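CghA (Chaetomium globosum, PDB 6KBC) is a beta-rich protein of the Diels-Alderase family, related to the calycins, and holds a bound ligand in a pocket. Local coordinates at residues S157-S162 / N191-L196. Numbering follows the deposited sequence.
Sequences SLTHRS and NATVDL
Thr159 and Thr193 have matching first torsions, chi1 75° in each, which set both hydroxyls between backbone N and carbonyl carbon and turn them toward one another. OG1 of Thr159 and OG1 of Thr193 meet in a hydrogen bond of 2.6 Å, either being able to donate. A water hydrogen-bonded to Thr159 OG1 at 2.9 Å donates to Asn191 O, linking that hydroxyl to the facing backbone. Beta-branched threonine suits this partly exposed face, since it favours extended backbone and still offers a polar group. Between the same two residues the backbones exchange a pair of hydrogen bonds, Thr159 N to Thr193 O at 3.0 Å and Thr193 N to Thr159 O at 2.9 Å. This is an antiparallel ladder of the calycin-type N-terminal domain, where strands 154-162 and 181-200 are neighbours; Ser157 with Asp195 and Arg161 with Asn191 form its other hydrogen-bonded pairs. Asp195 also makes a salt bridge to Arg213. Leu158, His160, Ala192 and Val194 are buried on the other face, where they touch strand 46-54. There Leu158 CD1 lies 4.1 Å from Val194 CG2, apolar branches suited to packing on Ala53. Small Ala192 places CB 4.1 Å from CD2 of His160, whose NE2 is hydrogen-bonded to Asp52 O and ND1 weakly to Thr144 OG1.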
ATOM      1  N   SER A 157      -7.967  17.446  -2.546  1.00 32.44           N
ATOM      2  CA  SER A 157      -8.146  16.574  -1.404  1.00 32.16           C
ATOM      3  C   SER A 157      -8.589  15.179  -1.828  1.00 32.76           C
ATOM      4  O   SER A 157      -9.113  14.950  -2.923  1.00 31.30           O
ATOM      5  CB  SER A 157      -9.174  17.142  -0.416  1.00 35.73           C
ATOM      6  OG  SER A 157     -10.431  17.220  -1.040  1.00 43.64           O
ATOM      7  N   LEU A 158      -8.349  14.255  -0.909  1.00 28.88           N
ATOM      8  CA  LEU A 158      -8.815  12.884  -0.905  1.00 28.77           C
ATOM      9  C   LEU A 158      -9.471  12.641   0.434  1.00 26.94           C
ATOM     10  O   LEU A 158      -8.967  13.102   1.462  1.00 30.82           O
ATOM     11  CB  LEU A 158      -7.646  11.891  -1.072  1.00 25.21           C
ATOM     12  CG  LEU A 158      -8.020  10.416  -1.184  1.00 30.56           C
ATOM     13  CD1 LEU A 158      -7.047   9.661  -2.072  1.00 30.33           C
ATOM     14  CD2 LEU A 158      -8.015   9.821   0.227  1.00 30.22           C
ATOM     15  N   THR A 159     -10.562  11.891   0.442  1.00 24.89           N
ATOM     16  CA  THR A 159     -11.166  11.528   1.711  1.00 27.49           C
ATOM     17  C   THR A 159     -11.596  10.078   1.673  1.00 26.37           C
ATOM     18  O   THR A 159     -11.924   9.533   0.619  1.00 29.91           O
ATOM     19  CB  THR A 159     -12.391  12.399   2.078  1.00 31.79           C
ATOM     20  OG1 THR A 159     -13.518  12.002   1.285  1.00 31.24           O
ATOM     21  CG2 THR A 159     -12.095  13.874   1.870  1.00 31.37           C
ATOM     22  N   HIS A 160     -11.575   9.462   2.844  1.00 24.08           N
ATOM     23  CA  HIS A 160     -12.065   8.114   3.054  1.00 25.32           C
ATOM     24  C   HIS A 160     -13.204   8.149   4.051  1.00 25.87           C
ATOM     25  O   HIS A 160     -13.133   8.867   5.048  1.00 27.17           O
ATOM     26  CB  HIS A 160     -10.970   7.198   3.618  1.00 26.36           C
ATOM     27  CG  HIS A 160      -9.853   6.908   2.665  1.00 24.43           C
ATOM     28  ND1 HIS A 160      -8.526   7.004   3.019  1.00 29.83           N
ATOM     29  CD2 HIS A 160      -9.870   6.443   1.392  1.00 25.16           C
ATOM     30  CE1 HIS A 160      -7.768   6.648   1.994  1.00 26.36           C
ATOM     31  NE2 HIS A 160      -8.561   6.303   0.994  1.00 25.47           N
ATOM     32  N   ARG A 161     -14.218   7.333   3.805  1.00 27.35           N
ATOM     33  CA  ARG A 161     -15.283   7.043   4.761  1.00 32.23           C
ATOM     34  C   ARG A 161     -15.192   5.544   4.973  1.00 29.69           C
ATOM     35  O   ARG A 161     -15.606   4.780   4.096  1.00 26.95           O
ATOM     36  CB  ARG A 161     -16.652   7.431   4.207  1.00 28.67           C
ATOM     37  CG  ARG A 161     -16.834   8.918   4.063  1.00 42.47           C
ATOM     38  CD  ARG A 161     -16.066   9.686   5.119  1.00 43.67           C
ATOM     39  NE  ARG A 161     -16.064  11.131   4.877  1.00 53.64           N
ATOM     40  CZ  ARG A 161     -16.851  12.012   5.484  1.00 45.67           C
ATOM     41  NH1 ARG A 161     -17.761  11.590   6.349  1.00 53.08           N
ATOM     42  NH2 ARG A 161     -16.740  13.309   5.201  1.00 53.23           N
ATOM     43  N   SER A 162     -14.659   5.122   6.118  1.00 27.98           N
ATOM     44  CA  SER A 162     -14.417   3.703   6.326  1.00 28.90           C
ATOM     45  C   SER A 162     -15.710   2.916   6.235  1.00 30.40           C
ATOM     46  O   SER A 162     -16.754   3.342   6.734  1.00 27.29           O
ATOM     47  CB  SER A 162     -13.765   3.458   7.687  1.00 30.74           C
ATOM     48  OG  SER A 162     -13.578   2.066   7.886  1.00 32.58           O
ATOM     49  N   ASN A 191     -15.275   4.121   1.304  1.00 28.64           N
ATOM     50  CA  ASN A 191     -15.731   4.997   0.232  1.00 27.14           C
ATOM     51  C   ASN A 191     -14.731   6.120   0.085  1.00 25.79           C
ATOM     52  O   ASN A 191     -14.365   6.768   1.067  1.00 28.63           O
ATOM     53  CB  ASN A 191     -17.112   5.602   0.519  1.00 32.17           C
ATOM     54  CG  ASN A 191     -18.205   4.586   0.494  1.00 39.36           C
ATOM     55  OD1 ASN A 191     -19.086   4.591   1.355  1.00 52.73           O
ATOM     56  ND2 ASN A 191     -18.162   3.690  -0.488  1.00 42.86           N
ATOM     57  N   ALA A 192     -14.282   6.354  -1.134  1.00 25.99           N
ATOM     58  CA  ALA A 192     -13.267   7.355  -1.377  1.00 23.77           C
ATOM     59  C   ALA A 192     -13.863   8.485  -2.200  1.00 28.37           C
ATOM     60  O   ALA A 192     -14.697   8.257  -3.082  1.00 28.13           O
ATOM     61  CB  ALA A 192     -12.055   6.745  -2.090  1.00 26.42           C
ATOM     62  N   THR A 193     -13.478   9.709  -1.874  1.00 28.45           N
ATOM     63  CA  THR A 193     -13.712  10.824  -2.768  1.00 30.88           C
ATOM     64  C   THR A 193     -12.380  11.445  -3.126  1.00 31.78           C
ATOM     65  O   THR A 193     -11.419  11.404  -2.350  1.00 33.53           O
ATOM     66  CB  THR A 193     -14.634  11.893  -2.160  1.00 30.59           C
ATOM     67  OG1 THR A 193     -13.906  12.648  -1.182  1.00 37.68           O
ATOM     68  CG2 THR A 193     -15.838  11.253  -1.520  1.00 26.88           C
ATOM     69  N   VAL A 194     -12.330  12.005  -4.325  1.00 29.62           N
ATOM     70  CA  VAL A 194     -11.161  12.709  -4.810  1.00 26.76           C
ATOM     71  C   VAL A 194     -11.624  13.998  -5.469  1.00 26.15           C
ATOM     72  O   VAL A 194     -12.613  14.010  -6.207  1.00 27.13           O
ATOM     73  CB  VAL A 194     -10.372  11.826  -5.794  1.00 32.26           C
ATOM     74  CG1 VAL A 194      -9.322  12.625  -6.476  1.00 29.46           C
ATOM     75  CG2 VAL A 194      -9.758  10.635  -5.046  1.00 31.98           C
ATOM     76  N   ASP A 195     -10.905  15.081  -5.213  1.00 26.68           N
ATOM     77  CA  ASP A 195     -11.182  16.324  -5.923  1.00 32.54           C
ATOM     78  C   ASP A 195      -9.829  17.022  -6.041  1.00 31.57           C
ATOM     79  O   ASP A 195      -9.410  17.772  -5.158  1.00 32.27           O
ATOM     80  CB  ASP A 195     -12.233  17.159  -5.199  1.00 32.43           C
ATOM     81  CG  ASP A 195     -12.542  18.469  -5.909  1.00 37.45           C
ATOM     82  OD1 ASP A 195     -12.015  18.690  -7.019  1.00 38.87           O
ATOM     83  OD2 ASP A 195     -13.374  19.241  -5.383  1.00 40.02           O
ATOM     84  N   LEU A 196      -9.125  16.714  -7.121  1.00 31.50           N
ATOM     85  CA  LEU A 196      -7.719  17.038  -7.235  1.00 31.28           C
ATOM     86  C   LEU A 196      -7.478  17.757  -8.548  1.00 32.21           C
ATOM     87  O   LEU A 196      -8.164  17.506  -9.542  1.00 29.98           O
ATOM     88  CB  LEU A 196      -6.840  15.761  -7.179  1.00 31.28           C
ATOM     89  CG  LEU A 196      -6.686  15.064  -5.827  1.00 32.50           C
ATOM     90  CD1 LEU A 196      -6.085  13.685  -6.061  1.00 34.38           C
ATOM     91  CD2 LEU A 196      -5.794  15.866  -4.907  1.00 30.49           C
TER
HETATM   92  O   HOH W   1     -15.182   9.652   1.364  1.00 31.21           O